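Local coordinates for protein arginine kinase (Anthopleura japonica, PDB 4RF6) that catalyses the ATP-dependent, reversible phosphorylation of L-arginine to phosphoarginine, in a monomer built from two arginine kinase units in tandem, at residues I55-C60 and G86-A91; G77-Y82 and Q267-H272; D90-D95 and S277-L282. All blocks are in the same frame, centred on the assembly; numbering follows the deposited sequence.

Contact 1. Residues I55-C60 and G86-A91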
ATOM      1  N   ILE A  55      21.728   0.683  39.370  1.00 19.74           N
ATOM      2  CA  ILE A  55      21.610  -0.465  38.475  1.00 21.98           C
ATOM      3  C   ILE A  55      22.681  -1.511  38.789  1.00 25.35           C
ATOM      4  O   ILE A  55      23.877  -1.195  38.824  1.00 27.54           O
ATOM      5  CB  ILE A  55      21.697  -0.049  36.993  1.00 22.39           C
ATOM      6  CG1 ILE A  55      20.671   1.046  36.687  1.00 21.83           C
ATOM      7  CG2 ILE A  55      21.454  -1.252  36.089  1.00 21.97           C
ATOM      8  CD1 ILE A  55      19.239   0.646  37.016  1.00 18.28           C
ATOM      9  N   THR A  56      22.249  -2.750  39.023  1.00 21.95           N
ATOM     10  CA  THR A  56      23.171  -3.839  39.338  1.00 23.71           C
ATOM     11  C   THR A  56      23.355  -4.740  38.125  1.00 24.44           C
ATOM     12  O   THR A  56      22.638  -4.612  37.130  1.00 23.83           O
ATOM     13  CB  THR A  56      22.662  -4.706  40.517  1.00 24.46           C
ATOM     14  OG1 THR A  56      21.536  -5.484  40.090  1.00 24.39           O
ATOM     15  CG2 THR A  56      22.254  -3.841  41.693  1.00 23.92           C
ATOM     16  N   LEU A  57      24.324  -5.647  38.218  1.00 19.35           N
ATOM     17  CA  LEU A  57      24.574  -6.621  37.168  1.00 22.17           C
ATOM     18  C   LEU A  57      23.344  -7.501  36.998  1.00 23.72           C
ATOM     19  O   LEU A  57      22.920  -7.786  35.874  1.00 22.76           O
ATOM     20  CB  LEU A  57      25.786  -7.480  37.528  1.00 23.27           C
ATOM     21  CG  LEU A  57      26.180  -8.622  36.591  1.00 24.06           C
ATOM     22  CD1 LEU A  57      26.690  -8.097  35.255  1.00 24.44           C
ATOM     23  CD2 LEU A  57      27.227  -9.499  37.251  1.00 27.09           C
ATOM     24  N   TRP A  58      22.770  -7.926  38.123  1.00 21.45           N
ATOM     25  CA  TRP A  58      21.568  -8.749  38.097  1.00 23.16           C
ATOM     26  C   TRP A  58      20.407  -8.063  37.384  1.00 23.04           C
ATOM     27  O   TRP A  58      19.659  -8.716  36.650  1.00 23.34           O
ATOM     28  CB  TRP A  58      21.157  -9.166  39.510  1.00 24.78           C
ATOM     29  CG  TRP A  58      21.339 -10.629  39.733  1.00 25.52           C
ATOM     30  CD1 TRP A  58      22.273 -11.235  40.532  1.00 26.15           C
ATOM     31  CD2 TRP A  58      20.589 -11.684  39.125  1.00 24.57           C
ATOM     32  NE1 TRP A  58      22.134 -12.601  40.465  1.00 24.62           N
ATOM     33  CE2 TRP A  58      21.109 -12.902  39.605  1.00 25.33           C
ATOM     34  CE3 TRP A  58      19.522 -11.714  38.223  1.00 25.91           C
ATOM     35  CZ2 TRP A  58      20.595 -14.142  39.210  1.00 25.78           C
ATOM     36  CZ3 TRP A  58      19.015 -12.940  37.833  1.00 26.36           C
ATOM     37  CH2 TRP A  58      19.546 -14.135  38.327  1.00 26.28           C
ATOM     38  N   ASP A  59      20.250  -6.757  37.599  1.00 24.41           N
ATOM     39  CA  ASP A  59      19.223  -5.987  36.898  1.00 24.54           C
ATOM     40  C   ASP A  59      19.412  -6.108  35.392  1.00 27.37           C
ATOM     41  O   ASP A  59      18.445  -6.210  34.631  1.00 24.19           O
ATOM     42  CB  ASP A  59      19.290  -4.509  37.292  1.00 23.18           C
ATOM     43  CG  ASP A  59      18.835  -4.257  38.716  1.00 25.65           C
ATOM     44  OD1 ASP A  59      17.859  -4.900  39.154  1.00 28.02           O
ATOM     45  OD2 ASP A  59      19.457  -3.411  39.393  1.00 25.32           O
ATOM     46  N   CYS A  60      20.671  -6.100  34.969  1.00 28.23           N
ATOM     47  CA  CYS A  60      20.997  -6.147  33.551  1.00 25.98           C
ATOM     48  C   CYS A  60      20.781  -7.522  32.929  1.00 25.11           C
ATOM     49  O   CYS A  60      20.332  -7.630  31.787  1.00 24.44           O
ATOM     50  CB  CYS A  60      22.436  -5.692  33.327  1.00 24.05           C
ATOM     51  SG  CYS A  60      22.655  -3.917  33.563  1.00 24.43           S
ATOM     52  N   GLY A  86      31.118  -3.422  31.766  1.00 24.93           N
ATOM     53  CA  GLY A  86      31.848  -3.607  30.514  1.00 25.65           C
ATOM     54  C   GLY A  86      32.332  -5.010  30.174  1.00 25.47           C
ATOM     55  O   GLY A  86      32.137  -5.475  29.051  1.00 27.69           O
ATOM     56  N   PRO A  87      32.979  -5.695  31.130  1.00 29.59           N
ATOM     57  CA  PRO A  87      33.462  -7.057  30.858  1.00 31.78           C
ATOM     58  C   PRO A  87      32.370  -7.987  30.323  1.00 33.96           C
ATOM     59  O   PRO A  87      32.681  -8.947  29.609  1.00 33.80           O
ATOM     60  CB  PRO A  87      33.927  -7.531  32.232  1.00 30.41           C
ATOM     61  CG  PRO A  87      34.402  -6.272  32.897  1.00 29.82           C
ATOM     62  CD  PRO A  87      33.472  -5.186  32.424  1.00 26.46           C
ATOM     63  N   LEU A  88      31.114  -7.698  30.656  1.00 32.90           N
ATOM     64  CA  LEU A  88      29.985  -8.442  30.109  1.00 32.53           C
ATOM     65  C   LEU A  88      29.530  -7.839  28.778  1.00 30.87           C
ATOM     66  O   LEU A  88      29.552  -8.512  27.745  1.00 30.83           O
ATOM     67  CB  LEU A  88      28.818  -8.470  31.103  1.00 29.81           C
ATOM     68  CG  LEU A  88      27.558  -9.192  30.618  1.00 28.43           C
ATOM     69  CD1 LEU A  88      27.866 -10.642  30.297  1.00 31.00           C
ATOM     70  CD2 LEU A  88      26.460  -9.116  31.652  1.00 24.54           C
ATOM     71  N   PHE A  89      29.126  -6.569  28.811  1.00 28.70           N
ATOM     72  CA  PHE A  89      28.590  -5.891  27.622  1.00 25.34           C
ATOM     73  C   PHE A  89      29.558  -5.849  26.430  1.00 24.20           C
ATOM     74  O   PHE A  89      29.138  -6.045  25.285  1.00 25.16           O
ATOM     75  CB  PHE A  89      28.108  -4.471  27.965  1.00 21.59           C
ATOM     76  CG  PHE A  89      26.781  -4.430  28.686  1.00 22.88           C
ATOM     77  CD1 PHE A  89      25.589  -4.509  27.977  1.00 20.50           C
ATOM     78  CD2 PHE A  89      26.729  -4.301  30.069  1.00 22.39           C
ATOM     79  CE1 PHE A  89      24.364  -4.472  28.635  1.00 24.14           C
ATOM     80  CE2 PHE A  89      25.509  -4.259  30.739  1.00 20.10           C
ATOM     81  CZ  PHE A  89      24.324  -4.350  30.021  1.00 23.01           C
ATOM     82  N   ASP A  90      30.841  -5.596  26.688  1.00 23.23           N
ATOM     83  CA  ASP A  90      31.825  -5.505  25.601  1.00 26.75           C
ATOM     84  C   ASP A  90      31.880  -6.780  24.769  1.00 30.44           C
ATOM     85  O   ASP A  90      31.869  -6.743  23.535  1.00 31.69           O
ATOM     86  CB  ASP A  90      33.226  -5.202  26.143  1.00 28.30           C
ATOM     87  CG  ASP A  90      33.344  -3.802  26.703  1.00 32.60           C
ATOM     88  OD1 ASP A  90      32.416  -2.996  26.485  1.00 30.77           O
ATOM     89  OD2 ASP A  90      34.372  -3.512  27.355  1.00 37.64           O
ATOM     90  N   ALA A  91      31.950  -7.910  25.459  1.00 31.84           N
ATOM     91  CA  ALA A  91      31.989  -9.209  24.798  1.00 30.89           C
ATOM     92  C   ALA A  91      30.704  -9.441  24.010  1.00 27.32           C
ATOM     93  O   ALA A  91      30.736  -9.866  22.856  1.00 26.81           O
ATOM     94  CB  ALA A  91      32.192 -10.306  25.820  1.00 32.89           C
TER

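Contact 2. Residues G77-Y82 and Q267-H272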
ATOM      1  N   GLY A  77      20.513  -0.603  32.060  1.00 23.60           N
ATOM      2  CA  GLY A  77      19.588   0.264  32.767  1.00 20.46           C
ATOM      3  C   GLY A  77      19.950   1.721  32.556  1.00 18.91           C
ATOM      4  O   GLY A  77      19.113   2.612  32.713  1.00 21.18           O
ATOM      5  N   ASP A  78      21.211   1.959  32.206  1.00 16.76           N
ATOM      6  CA  ASP A  78      21.698   3.308  31.944  1.00 18.11           C
ATOM      7  C   ASP A  78      22.994   3.252  31.153  1.00 19.61           C
ATOM      8  O   ASP A  78      23.524   2.165  30.902  1.00 21.93           O
ATOM      9  CB  ASP A  78      21.886   4.106  33.251  1.00 15.92           C
ATOM     10  CG  ASP A  78      22.778   3.394  34.263  1.00 20.67           C
ATOM     11  OD1 ASP A  78      23.497   2.449  33.884  1.00 26.07           O
ATOM     12  OD2 ASP A  78      22.766   3.791  35.451  1.00 20.93           O
ATOM     13  N   GLU A  79      23.499   4.421  30.765  1.00 17.73           N
ATOM     14  CA  GLU A  79      24.743   4.516  30.013  1.00 23.83           C
ATOM     15  C   GLU A  79      25.905   3.940  30.812  1.00 21.30           C
ATOM     16  O   GLU A  79      26.763   3.242  30.267  1.00 21.60           O
ATOM     17  CB  GLU A  79      25.036   5.978  29.672  1.00 26.58           C
ATOM     18  CG  GLU A  79      26.466   6.249  29.215  1.00 29.66           C
ATOM     19  CD  GLU A  79      26.631   7.640  28.626  1.00 36.73           C
ATOM     20  OE1 GLU A  79      27.645   7.883  27.937  1.00 37.01           O
ATOM     21  OE2 GLU A  79      25.741   8.487  28.853  1.00 41.48           O
ATOM     22  N   GLU A  80      25.923   4.236  32.109  1.00 22.74           N
ATOM     23  CA  GLU A  80      27.005   3.794  32.981  1.00 25.38           C
ATOM     24  C   GLU A  80      27.114   2.270  33.009  1.00 22.34           C
ATOM     25  O   GLU A  80      28.213   1.722  33.139  1.00 21.42           O
ATOM     26  CB  GLU A  80      26.809   4.339  34.398  1.00 28.17           C
ATOM     27  CG  GLU A  80      27.923   3.972  35.365  1.00 27.48           C
ATOM     28  CD  GLU A  80      27.699   4.529  36.758  1.00 29.21           C
ATOM     29  OE1 GLU A  80      28.481   4.176  37.662  1.00 30.92           O
ATOM     30  OE2 GLU A  80      26.747   5.316  36.949  1.00 30.33           O
ATOM     31  N   SER A  81      25.975   1.593  32.885  1.00 19.56           N
ATOM     32  CA  SER A  81      25.944   0.130  32.847  1.00 22.27           C
ATOM     33  C   SER A  81      26.877  -0.442  31.776  1.00 24.06           C
ATOM     34  O   SER A  81      27.521  -1.473  31.985  1.00 23.26           O
ATOM     35  CB  SER A  81      24.516  -0.373  32.612  1.00 20.63           C
ATOM     36  OG  SER A  81      23.699  -0.125  33.732  1.00 21.38           O
ATOM     37  N   TYR A  82      26.951   0.229  30.630  1.00 22.93           N
ATOM     38  CA  TYR A  82      27.784  -0.255  29.536  1.00 22.64           C
ATOM     39  C   TYR A  82      29.271  -0.255  29.885  1.00 25.53           C
ATOM     40  O   TYR A  82      30.056  -1.016  29.310  1.00 23.34           O
ATOM     41  CB  TYR A  82      27.540   0.560  28.271  1.00 21.97           C
ATOM     42  CG  TYR A  82      26.337   0.102  27.482  1.00 23.46           C
ATOM     43  CD1 TYR A  82      26.353  -1.111  26.804  1.00 22.03           C
ATOM     44  CD2 TYR A  82      25.189   0.883  27.413  1.00 22.20           C
ATOM     45  CE1 TYR A  82      25.259  -1.532  26.077  1.00 21.18           C
ATOM     46  CE2 TYR A  82      24.098   0.476  26.683  1.00 19.57           C
ATOM     47  CZ  TYR A  82      24.134  -0.735  26.024  1.00 22.08           C
ATOM     48  OH  TYR A  82      23.038  -1.147  25.301  1.00 21.50           O
ATOM     49  N   GLN A 267      21.522  10.425  23.987  1.00 27.17           N
ATOM     50  CA  GLN A 267      22.627   9.659  24.569  1.00 26.98           C
ATOM     51  C   GLN A 267      23.449   9.036  23.448  1.00 26.79           C
ATOM     52  O   GLN A 267      22.895   8.404  22.547  1.00 27.94           O
ATOM     53  CB  GLN A 267      22.109   8.582  25.522  1.00 25.49           C
ATOM     54  CG  GLN A 267      21.326   9.146  26.697  1.00 27.38           C
ATOM     55  CD  GLN A 267      20.876   8.078  27.671  1.00 27.47           C
ATOM     56  OE1 GLN A 267      21.630   7.161  28.001  1.00 23.37           O
ATOM     57  NE2 GLN A 267      19.641   8.191  28.139  1.00 29.45           N
ATOM     58  N   HIS A 268      24.768   9.209  23.517  1.00 27.58           N
ATOM     59  CA  HIS A 268      25.642   8.988  22.369  1.00 29.46           C
ATOM     60  C   HIS A 268      27.108   8.983  22.825  1.00 32.40           C
ATOM     61  O   HIS A 268      27.523   9.861  23.584  1.00 34.46           O
ATOM     62  CB  HIS A 268      25.389  10.120  21.363  1.00 30.92           C
ATOM     63  CG  HIS A 268      26.127   9.985  20.066  1.00 30.89           C
ATOM     64  ND1 HIS A 268      27.384  10.515  19.867  1.00 31.51           N
ATOM     65  CD2 HIS A 268      25.770   9.413  18.890  1.00 29.88           C
ATOM     66  CE1 HIS A 268      27.777  10.266  18.628  1.00 28.83           C
ATOM     67  NE2 HIS A 268      26.818   9.593  18.017  1.00 29.19           N
ATOM     68  N   THR A 269      27.883   7.988  22.383  1.00 32.53           N
ATOM     69  CA  THR A 269      29.319   7.894  22.705  1.00 30.60           C
ATOM     70  C   THR A 269      30.115   7.494  21.459  1.00 28.58           C
ATOM     71  O   THR A 269      29.564   6.860  20.555  1.00 24.59           O
ATOM     72  CB  THR A 269      29.611   6.836  23.793  1.00 31.64           C
ATOM     73  OG1 THR A 269      29.418   5.524  23.246  1.00 31.65           O
ATOM     74  CG2 THR A 269      28.712   7.026  25.016  1.00 32.10           C
ATOM     75  N   LYS A 270      31.393   7.860  21.393  1.00 21.90           N
ATOM     76  CA  LYS A 270      32.211   7.514  20.226  1.00 24.55           C
ATOM     77  C   LYS A 270      32.208   6.003  19.965  1.00 23.70           C
ATOM     78  O   LYS A 270      32.048   5.551  18.832  1.00 25.76           O
ATOM     79  CB  LYS A 270      33.653   7.993  20.410  1.00 28.95           C
ATOM     80  CG  LYS A 270      34.557   7.655  19.224  1.00 34.27           C
ATOM     81  CD  LYS A 270      33.975   8.206  17.922  1.00 37.93           C
ATOM     82  CE  LYS A 270      34.791   7.787  16.706  1.00 42.91           C
ATOM     83  NZ  LYS A 270      34.227   8.358  15.451  1.00 44.02           N
ATOM     84  N   LYS A 271      32.365   5.236  21.038  1.00 24.23           N
ATOM     85  CA  LYS A 271      32.483   3.780  20.967  1.00 27.93           C
ATOM     86  C   LYS A 271      31.173   3.064  20.623  1.00 25.46           C
ATOM     87  O   LYS A 271      31.177   2.084  19.867  1.00 26.48           O
ATOM     88  CB  LYS A 271      32.993   3.265  22.310  1.00 33.98           C
ATOM     89  CG  LYS A 271      33.714   1.947  22.268  1.00 39.68           C
ATOM     90  CD  LYS A 271      34.589   1.777  23.513  1.00 42.68           C
ATOM     91  CE  LYS A 271      33.851   2.190  24.782  1.00 42.18           C
ATOM     92  NZ  LYS A 271      34.727   2.141  25.988  1.00 41.55           N
ATOM     93  N   HIS A 272      30.063   3.545  21.182  1.00 24.73           N
ATOM     94  CA  HIS A 272      28.781   2.841  21.071  1.00 27.13           C
ATOM     95  C   HIS A 272      27.788   3.418  20.061  1.00 28.60           C
ATOM     96  O   HIS A 272      26.791   2.768  19.743  1.00 27.70           O
ATOM     97  CB  HIS A 272      28.057   2.790  22.425  1.00 27.92           C
ATOM     98  CG  HIS A 272      28.788   2.044  23.496  1.00 31.60           C
ATOM     99  ND1 HIS A 272      29.618   2.669  24.403  1.00 33.46           N
ATOM    100  CD2 HIS A 272      28.792   0.731  23.827  1.00 32.14           C
ATOM    101  CE1 HIS A 272      30.109   1.772  25.237  1.00 32.36           C
ATOM    102  NE2 HIS A 272      29.625   0.586  24.910  1.00 30.31           N
TER
HETATM  103  O   HOH W   1      21.616   6.799  30.633  1.00 22.63           O
HETATM  104  O   HOH W   2      28.453  10.307  26.598  1.00 40.63           O
HETATM  105  O   HOH W   3      25.534  10.372  26.539  1.00 41.40           O
HETATM  106  O   HOH W   4      30.124  -1.765  26.620  1.00 29.96           O

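Contact 3. Residues D90-D95 and S277-L282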
ATOM      1  N   ASP A  90      30.841  -5.596  26.688  1.00 23.23           N
ATOM      2  CA  ASP A  90      31.825  -5.505  25.601  1.00 26.75           C
ATOM      3  C   ASP A  90      31.880  -6.780  24.769  1.00 30.44           C
ATOM      4  O   ASP A  90      31.869  -6.743  23.535  1.00 31.69           O
ATOM      5  CB  ASP A  90      33.226  -5.202  26.143  1.00 28.30           C
ATOM      6  CG  ASP A  90      33.344  -3.802  26.703  1.00 32.60           C
ATOM      7  OD1 ASP A  90      32.416  -2.996  26.485  1.00 30.77           O
ATOM      8  OD2 ASP A  90      34.372  -3.512  27.355  1.00 37.64           O
ATOM      9  N   ALA A  91      31.950  -7.910  25.459  1.00 31.84           N
ATOM     10  CA  ALA A  91      31.989  -9.209  24.798  1.00 30.89           C
ATOM     11  C   ALA A  91      30.704  -9.441  24.010  1.00 27.32           C
ATOM     12  O   ALA A  91      30.736  -9.866  22.856  1.00 26.81           O
ATOM     13  CB  ALA A  91      32.192 -10.306  25.820  1.00 32.89           C
ATOM     14  N   ILE A  92      29.573  -9.157  24.646  1.00 24.97           N
ATOM     15  CA  ILE A  92      28.272  -9.310  24.004  1.00 25.09           C
ATOM     16  C   ILE A  92      28.170  -8.447  22.742  1.00 27.72           C
ATOM     17  O   ILE A  92      27.746  -8.919  21.686  1.00 29.16           O
ATOM     18  CB  ILE A  92      27.128  -8.965  24.974  1.00 24.58           C
ATOM     19  CG1 ILE A  92      27.038 -10.013  26.084  1.00 27.48           C
ATOM     20  CG2 ILE A  92      25.800  -8.852  24.228  1.00 22.78           C
ATOM     21  CD1 ILE A  92      25.896  -9.790  27.059  1.00 25.50           C
ATOM     22  N   ILE A  93      28.571  -7.185  22.859  1.00 27.69           N
ATOM     23  CA  ILE A  93      28.514  -6.256  21.735  1.00 28.38           C
ATOM     24  C   ILE A  93      29.368  -6.742  20.565  1.00 31.15           C
ATOM     25  O   ILE A  93      28.879  -6.863  19.436  1.00 30.44           O
ATOM     26  CB  ILE A  93      28.970  -4.835  22.151  1.00 24.81           C
ATOM     27  CG1 ILE A  93      27.881  -4.136  22.968  1.00 21.88           C
ATOM     28  CG2 ILE A  93      29.321  -4.003  20.920  1.00 20.75           C
ATOM     29  CD1 ILE A  93      28.415  -3.077  23.939  1.00 21.40           C
ATOM     30  N   GLU A  94      30.639  -7.029  20.835  1.00 32.98           N
ATOM     31  CA  GLU A  94      31.561  -7.424  19.773  1.00 32.91           C
ATOM     32  C   GLU A  94      31.209  -8.776  19.138  1.00 32.65           C
ATOM     33  O   GLU A  94      31.632  -9.066  18.016  1.00 36.80           O
ATOM     34  CB  GLU A  94      33.017  -7.384  20.261  1.00 32.49           C
ATOM     35  CG  GLU A  94      33.530  -5.969  20.543  1.00 32.89           C
ATOM     36  CD  GLU A  94      35.018  -5.929  20.859  1.00 36.88           C
ATOM     37  OE1 GLU A  94      35.598  -7.003  21.121  1.00 38.53           O
ATOM     38  OE2 GLU A  94      35.602  -4.824  20.839  1.00 38.60           O
ATOM     39  N   ASP A  95      30.440  -9.598  19.850  1.00 29.44           N
ATOM     40  CA  ASP A  95      29.907 -10.831  19.271  1.00 29.66           C
ATOM     41  C   ASP A  95      28.758 -10.495  18.329  1.00 30.75           C
ATOM     42  O   ASP A  95      28.853 -10.718  17.119  1.00 32.67           O
ATOM     43  CB  ASP A  95      29.408 -11.776  20.369  1.00 32.08           C
ATOM     44  CG  ASP A  95      29.041 -13.167  19.843  1.00 34.60           C
ATOM     45  OD1 ASP A  95      28.424 -13.280  18.762  1.00 36.52           O
ATOM     46  OD2 ASP A  95      29.372 -14.156  20.526  1.00 34.74           O
ATOM     47  N   SER A 277      18.544   0.485  25.074  1.00 19.41           N
ATOM     48  CA  SER A 277      18.338  -0.471  26.161  1.00 21.52           C
ATOM     49  C   SER A 277      18.973  -1.827  25.859  1.00 19.77           C
ATOM     50  O   SER A 277      19.682  -2.396  26.692  1.00 20.10           O
ATOM     51  CB  SER A 277      16.846  -0.644  26.436  1.00 21.53           C
ATOM     52  OG  SER A 277      16.225   0.602  26.673  1.00 23.91           O
ATOM     53  N   CYS A 278      18.705  -2.340  24.662  1.00 18.70           N
ATOM     54  CA  CYS A 278      19.272  -3.604  24.224  1.00 17.64           C
ATOM     55  C   CYS A 278      20.505  -3.328  23.382  1.00 16.68           C
ATOM     56  O   CYS A 278      20.463  -2.508  22.464  1.00 19.00           O
ATOM     57  CB  CYS A 278      18.250  -4.399  23.410  1.00 18.36           C
ATOM     58  SG  CYS A 278      18.874  -5.995  22.809  1.00 29.39           S
ATOM     59  N   PRO A 279      21.627  -3.999  23.693  1.00 17.53           N
ATOM     60  CA  PRO A 279      22.856  -3.752  22.924  1.00 18.21           C
ATOM     61  C   PRO A 279      22.738  -4.092  21.437  1.00 17.94           C
ATOM     62  O   PRO A 279      23.636  -3.735  20.676  1.00 22.03           O
ATOM     63  CB  PRO A 279      23.902  -4.660  23.601  1.00 20.83           C
ATOM     64  CG  PRO A 279      23.118  -5.582  24.508  1.00 24.03           C
ATOM     65  CD  PRO A 279      21.876  -4.830  24.884  1.00 17.83           C
ATOM     66  N   SER A 280      21.664  -4.761  21.026  1.00 19.36           N
ATOM     67  CA  SER A 280      21.488  -5.101  19.617  1.00 20.27           C
ATOM     68  C   SER A 280      21.207  -3.850  18.788  1.00 21.75           C
ATOM     69  O   SER A 280      21.407  -3.837  17.565  1.00 22.28           O
ATOM     70  CB  SER A 280      20.341  -6.100  19.442  1.00 21.09           C
ATOM     71  OG  SER A 280      19.103  -5.545  19.862  1.00 23.21           O
ATOM     72  N   ASN A 281      20.744  -2.804  19.470  1.00 19.46           N
ATOM     73  CA  ASN A 281      20.289  -1.576  18.828  1.00 21.89           C
ATOM     74  C   ASN A 281      21.259  -0.404  18.942  1.00 21.96           C
ATOM     75  O   ASN A 281      20.873   0.734  18.706  1.00 23.05           O
ATOM     76  CB  ASN A 281      18.934  -1.155  19.412  1.00 21.67           C
ATOM     77  CG  ASN A 281      17.779  -1.952  18.844  1.00 21.85           C
ATOM     78  OD1 ASN A 281      17.669  -2.125  17.635  1.00 21.82           O
ATOM     79  ND2 ASN A 281      16.914  -2.446  19.721  1.00 20.90           N
ATOM     80  N   LEU A 282      22.508  -0.666  19.311  1.00 20.48           N
ATOM     81  CA  LEU A 282      23.487   0.407  19.444  1.00 19.69           C
ATOM     82  C   LEU A 282      23.930   0.917  18.070  1.00 24.63           C
ATOM     83  O   LEU A 282      23.494   0.400  17.038  1.00 27.43           O
ATOM     84  CB  LEU A 282      24.696  -0.062  20.263  1.00 19.75           C
ATOM     85  CG  LEU A 282      24.424  -0.457  21.717  1.00 21.27           C
ATOM     86  CD1 LEU A 282      25.649  -1.122  22.333  1.00 19.53           C
ATOM     87  CD2 LEU A 282      24.005   0.751  22.542  1.00 20.54           C
TER

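Contact 1. Residues I55-C60 and G86-A91
The ring of Phe89 turns its edge to Cys60: SG lies almost in the ring plane, 5.1 Å from the centroid of Phe89 and 88° off the ring normal, a sulfur-aromatic contact. The sulfur sits beside the far end of the ring, with Cys60 SG 3.9 Å from Phe89 CZ and nearly as close to CE2, while CB of Cys60 also borders CZ. The ring reaches across because Phe89 CG stands anti to its own carbonyl carbon (chi1 -76°), which carries the ring across to Cys60. Tyr82 and the backbone oxygen of Ser81 approach the ring from one side of its plane, the two aromatic planes meeting at a steep angle, and Val74, a probable substrate-binding residue, also packs against Phe89.

One turn earlier on helix 57-66, Leu57 meets Leu88 through a single methyl pair, Leu57 CD1 to Leu88 CD2 at 3.8 Å, with the two side chains aslant. Both leucines hold CG anti to the backbone N, which carries the branched ends to each other between the segments, where the CA atoms of Leu57 and Leu88 are 9.1 Å apart. Helix 57-66 starts with a capping box: Asp59 N donates to Thr56 OG1 (3.1 Å), and Thr56 N returns a bond to Asp59 OD2 (2.9 Å). The other carboxylate oxygen of Asp59 forms a salt bridge with Lys14.

No hydrogen bond spans the two segments. Cohesion comes from apolar packing and from the ring edge, whose C-H groups are probably slightly positive towards the sulfur, whereas the polar bonds serve to fix the helix start within the alpha-helical N-terminal domain.

Contact 2. Residues G77-Y82 and Q267-H272
Gln267 faces Glu79 with its amide oxygen, and one water joins them: it accepts from Glu79 N at 3.0 Å and donates to Gln267 OE1 at 2.7 Å. The amide nitrogen of Gln267 turns to the backbone oxygen of Leu138, so both ends of the amide are held. CB of His268 points away from the helix of Glu79, but its backbone is tied to the Glu79 carboxylate through water: one water donates both to Glu79 OE1, at 2.9 Å, and to the carbonyl oxygen of His268, while a second donates to OE2 and accepts, weakly, from His268 N.

The Thr269 methyl and the extended Glu79 chain approach from opposite directions, Glu79 OE1 lying 3.2 Å from Thr269 CG2. The Thr269 hydroxyl is turned the other way, between the backbone N and the carbonyl carbon (chi1 71°), and there accepts a bond from His272 N (2.9 Å), an ST motif spanning Lys270 and Lys271. His272 then slants past Tyr82, the ring centroids of Tyr82 and His272 being 5.1 Å apart with planes at 45°; NE2 comes nearest to CB of Tyr82. A water lying at the imidazole edge connects His272 NE2 to the carbonyl oxygen of Tyr82, to which it donates at 2.8 Å. The Tyr82 hydroxyl bonds to the backbone oxygen of Thr276.

Direct packing and water-bridged polar links together form a seam between the N-terminal and C-terminal domains of a phosphagen kinase, beside the probable arginine pocket.

Contact 3. Residues D90-D95 and S277-L282
Ile93 and Pro279 bring the two backbones nearest, their CA atoms 6.3 Å apart, where regular helix 86-96 passes a compact loop between strands 273-274 and 286-293. The helix keeps its usual bonds, such as Glu94 N to Asp90 O. The loop is drawn into a short 3-10 segment at Pro279 and Ser280, closed by Asn281 N donating to Cys278 O at 3.0 Å.

This loop carries Cys278, which probably binds the arginine substrate as in related phosphagen kinases, and the contact sets it against a helix of the N-terminal domain. Contact is made wholly by aliphatic groups. On the helix side Ile93 takes the larger share: CG1 is anti to the carbonyl carbon (chi1 -75°), which brings its longer branch up to Leu282 and Pro279. There Ile93 CD1 rests 3.7 Å from Leu282 CD1, the two side chains crossing at about a right angle, while Ile93 CG1 lies 4.1 Å from Pro279 CB, against the proline ring. Ile92 adds a looser touch from the neighbouring helix position, its CG2 4.2 Å from Pro279 CG, and also packs on Val74 and on Leu33 and Tyr37 of helix 33-37. Tyr82 of helix 79-84 packs on Ile93, Pro279 and Leu282 alike. Pro279 O accepts a hydrogen bond from His97 NE2.

Contact 1 stays inside the N-terminal domain, whereas contacts 2 and 3 both join that domain to the catalytic one across some 180 residues of sequence. Contacts 1 and 3 are buried and apolar and use successive parts of helix 86-96, their segments overlapping at Asp90 and Ala91, which take no part in either contact. Contact 2 is mostly buried too, but its Glu79 end is exposed, and there waters and charged or amide groups join the packing. Tyr82 of contact 2 borders residues of both contacts 1 and 3. His272 CD2 also meets Ile93 CD1 at 3.8 Å, joining contacts 2 and 3 directly.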